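Local coordinates for protein polymeric Immunoglobulin Receptor (Oncorhynchus mykiss, PDB 5F1S) that probably binds polymeric immunoglobulins through its immunoglobulin-like ectodomain for delivery to mucosal surfaces, where the released ectodomain serves as secretory component, at residues A[32-35]-A[41-44]; A[154-157]-A[163-166]; A[133-138]-A[171-176]. All coordinates share one frame; numbering follows the deposited sequence.

Contact 1: residues A[32-35]-A[41-44]; sequences YWCR and LCTS
Cys42, one residue ahead of the second strand, closes a disulfide onto Cys34 of strand 31-35, with SG of Cys42 2.1 Å from SG of Cys34. The Cys42 sulfur lies between its own backbone N and carbonyl carbon (chi1 70°), which turns it back toward the first strand; the bridge twists 76° about the S-S bond. Thr43 then carries the backbone pairing. Its N gives a 2.9 Å bond to Arg35 O at 166°, and its O accepts from Arg35 N at 2.9 Å, making this a hydrogen-bonded antiparallel pair. The same Thr43 O lies 3.3 Å from Cys34 CA, a CA-H...O contact. The side chains of Arg35 and Thr43 share a sheet face but diverge, the extended arginine running off to the carbonyl of Glu83. Ser44 forms a non-hydrogen-bonded pair with Cys34, their CA atoms 4.3 Å apart, and its CA packs 3.7 Å from Trp33 O. Its hydroxyl meets Tyr32 only loosely. This extra disulfide, spanning few residues, is a feature of pIgR-type V domains, in addition to the Cys20-Cys90 bridge between the sheets. Strand 43-47 forms one margin of its sheet, while strand 31-35 is flanked on its other side by strand 86-92. From strand 31-35, Trp33 points into the sandwich, against Cys20 and Cys90 and against Val75 and Met77 of the opposing sheet.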
loop_
_atom_site.group_PDB
_atom_site.type_symbol
_atom_site.label_atom_id
_atom_site.label_comp_id
_atom_site.label_asym_id
_atom_site.label_seq_id
_atom_site.Cartn_x
_atom_site.Cartn_y
_atom_site.Cartn_z
ATOM N N TYR A 32 18.973 -8.332 12.376
ATOM C CA TYR A 32 18.839 -6.892 12.481
ATOM C C TYR A 32 18.273 -6.310 11.190
ATOM O O TYR A 32 18.213 -6.968 10.151
ATOM C CB TYR A 32 20.172 -6.220 12.879
ATOM C CG TYR A 32 21.283 -6.299 11.874
ATOM C CD1 TYR A 32 21.518 -5.255 11.004
ATOM C CD2 TYR A 32 22.126 -7.407 11.816
ATOM C CE1 TYR A 32 22.588 -5.328 10.071
ATOM C CE2 TYR A 32 23.168 -7.488 10.887
ATOM C CZ TYR A 32 23.389 -6.431 10.038
ATOM O OH TYR A 32 24.406 -6.486 9.124
ATOM N N TRP A 33 17.793 -5.078 11.315
ATOM C CA TRP A 33 17.184 -4.306 10.234
ATOM C C TRP A 33 17.881 -2.959 10.198
ATOM O O TRP A 33 17.921 -2.260 11.215
ATOM C CB TRP A 33 15.690 -4.144 10.483
ATOM C CG TRP A 33 14.908 -3.378 9.511
ATOM C CD1 TRP A 33 14.292 -2.166 9.707
ATOM C CD2 TRP A 33 14.588 -3.781 8.185
ATOM N NE1 TRP A 33 13.627 -1.794 8.580
ATOM C CE2 TRP A 33 13.738 -2.798 7.646
ATOM C CE3 TRP A 33 14.899 -4.905 7.418
ATOM C CZ2 TRP A 33 13.246 -2.868 6.349
ATOM C CZ3 TRP A 33 14.383 -4.999 6.143
ATOM C CH2 TRP A 33 13.572 -3.979 5.614
ATOM N N CYS A 34 18.448 -2.613 9.034
ATOM C CA CYS A 34 19.372 -1.500 8.860
ATOM C C CYS A 34 18.774 -0.531 7.830
ATOM O O CYS A 34 18.116 -0.972 6.898
ATOM C CB CYS A 34 20.770 -2.008 8.348
ATOM S SG CYS A 34 22.160 -1.308 9.308
ATOM N N ARG A 35 19.016 0.770 7.984
ATOM C CA ARG A 35 18.619 1.773 6.986
ATOM C C ARG A 35 19.853 2.455 6.403
ATOM O O ARG A 35 20.749 2.861 7.160
ATOM C CB ARG A 35 17.709 2.800 7.621
ATOM C CG ARG A 35 17.182 3.804 6.608
ATOM C CD ARG A 35 16.341 4.863 7.247
ATOM N NE ARG A 35 15.880 5.717 6.142
ATOM C CZ ARG A 35 15.096 6.776 6.294
ATOM N NH1 ARG A 35 14.684 7.134 7.504
ATOM N NH2 ARG A 35 14.744 7.488 5.227
ATOM N N LEU A 41 27.522 1.695 5.580
ATOM C CA LEU A 41 27.220 2.963 6.244
ATOM C C LEU A 41 25.821 3.004 6.850
ATOM O O LEU A 41 25.303 4.094 7.100
ATOM C CB LEU A 41 27.368 4.124 5.263
ATOM C CG LEU A 41 28.765 4.274 4.650
ATOM C CD1 LEU A 41 28.737 5.270 3.500
ATOM C CD2 LEU A 41 29.728 4.703 5.696
ATOM N N CYS A 42 25.201 1.858 7.095
ATOM C CA CYS A 42 23.800 1.840 7.491
ATOM C C CYS A 42 23.656 1.985 9.000
ATOM O O CYS A 42 24.597 1.762 9.767
ATOM C CB CYS A 42 23.110 0.552 7.027
ATOM S SG CYS A 42 23.645 -0.929 7.890
ATOM N N THR A 43 22.450 2.357 9.422
ATOM C CA THR A 43 22.107 2.508 10.830
ATOM C C THR A 43 21.140 1.417 11.252
ATOM O O THR A 43 20.097 1.233 10.619
ATOM C CB THR A 43 21.490 3.891 11.088
ATOM O OG1 THR A 43 22.429 4.896 10.697
ATOM C CG2 THR A 43 21.192 4.054 12.525
ATOM N N SER A 44 21.468 0.725 12.331
ATOM C CA SER A 44 20.617 -0.337 12.830
ATOM C C SER A 44 19.380 0.246 13.488
ATOM O O SER A 44 19.485 1.131 14.349
ATOM C CB SER A 44 21.395 -1.179 13.831
ATOM O OG SER A 44 20.573 -2.204 14.336
#

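Contact 2: residues A[154-157]-A[163-166]; sequences SCLV and RYED
The ring of Tyr164 receives Leu156 on one face and Asp166 at its edge. Leu156 CB stands over the ring centre, 4.0 Å from the centroid of Tyr164 and 8° off the normal, a CH-pi contact. With CG anti to the carbonyl carbon (chi1 -48°), the leucine sends its methyls past the far half of the ring, CD1 on the CE2 side, 3.9 Å from Tyr164 CE2, and CD2 toward the hydroxyl, 3.5 Å from Tyr164 OH. Near the root of the ring, Val157 O comes in obliquely, 3.4 Å from Tyr164 CD1. In the ring plane, Tyr164 OH donates a short 2.6 Å bond to Asp166 OD2, reaching that oxygen from above the carboxylate plane, 41° out of it. The other carboxylate oxygen accepts from the backbone N of Ala168 and of Val169, which holds the acceptor in place. With an alanine in place of Tyr164, Leu156 would probably lose the ring face that covers one side of it and Asp166 OD2 would be left without its phenolic donor. No backbone ladder joins the two strands, which belong to different sheets: strand 156-157 pairs with strand 144-148, to which the Cys155-Cys147 disulfide also ties it, and strand 163-165 pairs with strand 169-173. The aromatic-aliphatic contact thus bridges two edge strands where the chain passes between sheets, at the flank of a V-type immunoglobulin sandwich.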
loop_
_atom_site.group_PDB
_atom_site.type_symbol
_atom_site.label_atom_id
_atom_site.label_comp_id
_atom_site.label_asym_id
_atom_site.label_seq_id
_atom_site.Cartn_x
_atom_site.Cartn_y
_atom_site.Cartn_z
ATOM N N SER A 154 -18.830 16.619 -13.591
ATOM C CA SER A 154 -19.453 15.353 -13.253
ATOM C C SER A 154 -19.115 14.875 -11.854
ATOM O O SER A 154 -19.660 13.850 -11.441
ATOM C CB SER A 154 -19.052 14.259 -14.256
ATOM O OG SER A 154 -17.712 13.841 -14.024
ATOM N N CYS A 155 -18.244 15.568 -11.116
ATOM C CA CYS A 155 -17.781 15.036 -9.836
ATOM C C CYS A 155 -18.921 14.853 -8.840
ATOM O O CYS A 155 -19.790 15.713 -8.674
ATOM C CB CYS A 155 -16.704 15.931 -9.197
ATOM S SG CYS A 155 -15.151 15.955 -10.068
ATOM N N LEU A 156 -18.901 13.712 -8.176
ATOM C CA LEU A 156 -19.723 13.424 -7.019
ATOM C C LEU A 156 -18.832 13.472 -5.783
ATOM O O LEU A 156 -17.797 12.796 -5.736
ATOM C CB LEU A 156 -20.376 12.059 -7.165
ATOM C CG LEU A 156 -21.048 11.811 -8.505
ATOM C CD1 LEU A 156 -21.612 10.420 -8.474
ATOM C CD2 LEU A 156 -22.167 12.828 -8.759
ATOM N N VAL A 157 -19.223 14.270 -4.782
ATOM C CA VAL A 157 -18.305 14.650 -3.715
ATOM C C VAL A 157 -18.909 14.261 -2.368
ATOM O O VAL A 157 -20.124 14.377 -2.156
ATOM C CB VAL A 157 -17.978 16.149 -3.788
ATOM C CG1 VAL A 157 -16.997 16.540 -2.696
ATOM C CG2 VAL A 157 -17.414 16.500 -5.160
ATOM N N ARG A 163 -19.771 10.905 3.092
ATOM C CA ARG A 163 -20.837 10.157 2.439
ATOM C C ARG A 163 -21.376 10.908 1.240
ATOM O O ARG A 163 -21.444 12.143 1.235
ATOM C CB ARG A 163 -21.993 9.834 3.418
ATOM C CG ARG A 163 -21.550 8.823 4.451
ATOM C CD ARG A 163 -22.654 8.174 5.269
ATOM N NE ARG A 163 -22.067 7.150 6.142
ATOM C CZ ARG A 163 -22.717 6.510 7.109
ATOM N NH1 ARG A 163 -23.996 6.778 7.341
ATOM N NH2 ARG A 163 -22.087 5.602 7.848
ATOM N N TYR A 164 -21.731 10.145 0.207
ATOM C CA TYR A 164 -22.465 10.647 -0.942
ATOM C C TYR A 164 -23.382 9.527 -1.369
ATOM O O TYR A 164 -22.979 8.359 -1.394
ATOM C CB TYR A 164 -21.580 11.066 -2.127
ATOM C CG TYR A 164 -22.431 11.432 -3.330
ATOM C CD1 TYR A 164 -22.777 12.762 -3.575
ATOM C CD2 TYR A 164 -22.929 10.450 -4.186
ATOM C CE1 TYR A 164 -23.585 13.112 -4.635
ATOM C CE2 TYR A 164 -23.757 10.784 -5.236
ATOM C CZ TYR A 164 -24.086 12.119 -5.459
ATOM O OH TYR A 164 -24.890 12.466 -6.514
ATOM N N GLU A 165 -24.625 9.862 -1.686
ATOM C CA GLU A 165 -25.515 8.822 -2.176
ATOM C C GLU A 165 -26.583 9.450 -3.056
ATOM O O GLU A 165 -27.172 10.468 -2.684
ATOM C CB GLU A 165 -26.147 8.035 -1.029
ATOM C CG GLU A 165 -27.088 6.941 -1.525
ATOM C CD GLU A 165 -27.266 5.762 -0.558
ATOM O OE1 GLU A 165 -27.146 4.589 -1.012
ATOM O OE2 GLU A 165 -27.560 6.006 0.636
ATOM N N ASP A 166 -26.773 8.871 -4.238
ATOM C CA ASP A 166 -27.925 9.165 -5.089
ATOM C C ASP A 166 -28.432 7.831 -5.632
ATOM O O ASP A 166 -28.123 6.760 -5.104
ATOM C CB ASP A 166 -27.589 10.210 -6.168
ATOM C CG ASP A 166 -26.609 9.707 -7.213
ATOM O OD1 ASP A 166 -26.493 8.496 -7.354
ATOM O OD2 ASP A 166 -25.964 10.547 -7.887
#

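Contact 3: residues A[133-138]-A[171-176]; sequences CLYSQG and IRDDLT
Tyr135 holds CG between its backbone N and carbonyl carbon (chi1 59°), while Asp173 turns its carboxylate to the side opposite its N (chi1 -177°); these two rotations bring phenol and acid to meet nearly at a right angle, ring and carboxylate planes 83° apart. Tyr135 OH donates over 2.7 Å to the syn lone pair of Asp173 OD1, and this oxygen sits at the ring's edge, near its plane. The backbone N of Leu175 adds a second bond to Asp173 OD1, 2.9 Å long and from above the carboxylate plane, so two donors grip this buried oxygen. Its mate OD2 forms a salt bridge with Lys144, whose ammonium also makes a cation-pi contact with Tyr135; this positive charge would tend to keep the acid ionised. One residue further on the pattern repeats: Asp174 OD1 accepts from Thr176 N at 2.9 Å and also takes the backbone N of Lys177 and Ala178. Thr176 O approaches the tyrosine obliquely, 3.8 Å from Tyr135 CE1. A water links the backbones as well, donating to Tyr135 O at 2.8 Å and to Thr176 O at 2.7 Å. Tyr135 O is bonded in addition by Arg14 from the N-terminal immunoglobulin-like half, and Thr176 O by Arg140. The overlapping Asx turns at Asp173 and Asp174 shape the connection between strands 169-173 and 178-183, and Tyr135 reaches it past the intervening strand 178-183, fastening a hairpin turn to the end of strand 129-135 in a V-type beta-sandwich.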
loop_
_atom_site.group_PDB
_atom_site.type_symbol
_atom_site.label_atom_id
_atom_site.label_comp_id
_atom_site.label_asym_id
_atom_site.label_seq_id
_atom_site.Cartn_x
_atom_site.Cartn_y
_atom_site.Cartn_z
ATOM N N CYS A 133 -10.867 3.148 -3.522
ATOM C CA CYS A 133 -9.850 4.163 -3.681
ATOM C C CYS A 133 -9.106 4.333 -2.365
ATOM O O CYS A 133 -9.720 4.640 -1.337
ATOM C CB CYS A 133 -10.449 5.500 -4.079
ATOM S SG CYS A 133 -11.830 5.511 -5.329
ATOM N N LEU A 134 -7.803 4.181 -2.402
ATOM C CA LEU A 134 -6.962 4.314 -1.226
ATOM C C LEU A 134 -6.294 5.675 -1.204
ATOM O O LEU A 134 -6.010 6.256 -2.250
ATOM C CB LEU A 134 -5.880 3.247 -1.224
ATOM C CG LEU A 134 -6.390 1.832 -1.505
ATOM C CD1 LEU A 134 -5.165 0.909 -1.567
ATOM C CD2 LEU A 134 -7.304 1.375 -0.402
ATOM N N TYR A 135 -6.041 6.202 -0.004
ATOM C CA TYR A 135 -5.366 7.486 0.049
ATOM C C TYR A 135 -4.444 7.593 1.251
ATOM O O TYR A 135 -4.614 6.895 2.244
ATOM C CB TYR A 135 -6.373 8.638 0.057
ATOM C CG TYR A 135 -7.326 8.622 1.189
ATOM C CD1 TYR A 135 -6.962 9.126 2.438
ATOM C CD2 TYR A 135 -8.578 8.117 1.037
ATOM C CE1 TYR A 135 -7.855 9.132 3.482
ATOM C CE2 TYR A 135 -9.488 8.104 2.091
ATOM C CZ TYR A 135 -9.110 8.635 3.303
ATOM O OH TYR A 135 -10.009 8.632 4.339
ATOM N N SER A 136 -3.422 8.432 1.108
ATOM C CA SER A 136 -2.405 8.620 2.129
ATOM C C SER A 136 -2.894 9.594 3.202
ATOM O O SER A 136 -3.914 10.295 3.043
ATOM C CB SER A 136 -1.109 9.126 1.529
ATOM O OG SER A 136 -1.261 10.413 0.954
ATOM N N GLN A 137 -2.116 9.660 4.284
ATOM C CA GLN A 137 -2.629 10.231 5.538
ATOM C C GLN A 137 -3.022 11.684 5.390
ATOM O O GLN A 137 -3.920 12.158 6.097
ATOM C CB GLN A 137 -1.602 10.130 6.681
ATOM C CG GLN A 137 -0.379 10.929 6.409
ATOM C CD GLN A 137 0.764 10.670 7.384
ATOM O OE1 GLN A 137 0.840 9.603 7.996
ATOM N NE2 GLN A 137 1.679 11.637 7.494
ATOM N N GLY A 138 -2.375 12.402 4.491
ATOM C CA GLY A 138 -2.654 13.811 4.363
ATOM C C GLY A 138 -3.987 14.132 3.743
ATOM O O GLY A 138 -4.336 15.320 3.688
ATOM N N ILE A 171 -20.857 6.758 -2.249
ATOM C CA ILE A 171 -19.474 6.864 -1.810
ATOM C C ILE A 171 -19.456 6.809 -0.295
ATOM O O ILE A 171 -20.248 7.504 0.361
ATOM C CB ILE A 171 -18.809 8.149 -2.322
ATOM C CG1 ILE A 171 -18.996 8.315 -3.830
ATOM C CG2 ILE A 171 -17.324 8.142 -1.933
ATOM C CD1 ILE A 171 -18.539 9.686 -4.392
ATOM N N ARG A 172 -18.550 5.993 0.250
ATOM C CA ARG A 172 -18.352 5.865 1.685
ATOM C C ARG A 172 -16.862 5.981 1.972
ATOM O O ARG A 172 -16.076 5.093 1.609
ATOM C CB ARG A 172 -18.916 4.546 2.205
ATOM C CG ARG A 172 -18.774 4.390 3.720
ATOM C CD ARG A 172 -19.451 3.130 4.225
ATOM N NE ARG A 172 -19.338 3.000 5.675
ATOM C CZ ARG A 172 -19.896 2.026 6.389
ATOM N NH1 ARG A 172 -20.618 1.086 5.795
ATOM N NH2 ARG A 172 -19.734 1.993 7.703
ATOM N N ASP A 173 -16.492 7.063 2.638
ATOM C CA ASP A 173 -15.127 7.327 3.078
ATOM C C ASP A 173 -14.975 6.849 4.511
ATOM O O ASP A 173 -15.756 7.258 5.373
ATOM C CB ASP A 173 -14.877 8.826 2.968
ATOM C CG ASP A 173 -13.454 9.245 3.340
ATOM O OD1 ASP A 173 -12.624 8.362 3.641
ATOM O OD2 ASP A 173 -13.174 10.467 3.324
ATOM N N ASP A 174 -14.027 5.942 4.759
ATOM C CA ASP A 174 -13.815 5.468 6.117
ATOM C C ASP A 174 -13.035 6.462 6.964
ATOM O O ASP A 174 -12.753 6.162 8.131
ATOM C CB ASP A 174 -13.133 4.085 6.127
ATOM C CG ASP A 174 -11.631 4.111 5.746
ATOM O OD1 ASP A 174 -11.009 5.166 5.670
ATOM O OD2 ASP A 174 -11.051 3.027 5.539
ATOM N N LEU A 175 -12.696 7.631 6.418
ATOM C CA LEU A 175 -12.100 8.753 7.123
ATOM C C LEU A 175 -10.674 8.496 7.570
ATOM O O LEU A 175 -10.076 9.374 8.188
ATOM C CB LEU A 175 -12.923 9.143 8.357
ATOM C CG LEU A 175 -14.384 9.497 8.030
ATOM C CD1 LEU A 175 -15.161 9.704 9.334
ATOM C CD2 LEU A 175 -14.466 10.736 7.138
ATOM N N THR A 176 -10.106 7.355 7.256
ATOM C CA THR A 176 -8.740 7.090 7.678
ATOM C C THR A 176 -7.814 6.641 6.548
ATOM O O THR A 176 -6.664 7.094 6.505
ATOM C CB THR A 176 -8.749 6.050 8.795
ATOM O OG1 THR A 176 -7.401 5.691 9.085
ATOM C CG2 THR A 176 -9.467 4.820 8.406
HETATM O O HOH W 1 -4.470 7.475 4.946
#

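Overall arrangement
From the N terminus, contact 1 comes first, closing the short loop of the hairpin between strands 31-35 and 43-47 in the first V-set domain. The chain completes that domain before contact 3 opens at 133-138 in the second. Contact 2 then forms and closes entirely within the span that contact 3 completes at 171-176; none cross. Contact 2 links edge strands of the two sheets, and contact 3 secures a turn within one of them. These two touch, Tyr164 O lying 2.8 Å from Ile171 N, a probable hydrogen bond between adjacent strands. Contact 1 stands apart, its centre about 33 Å from that of contact 3 and about 47 Å from that of contact 2.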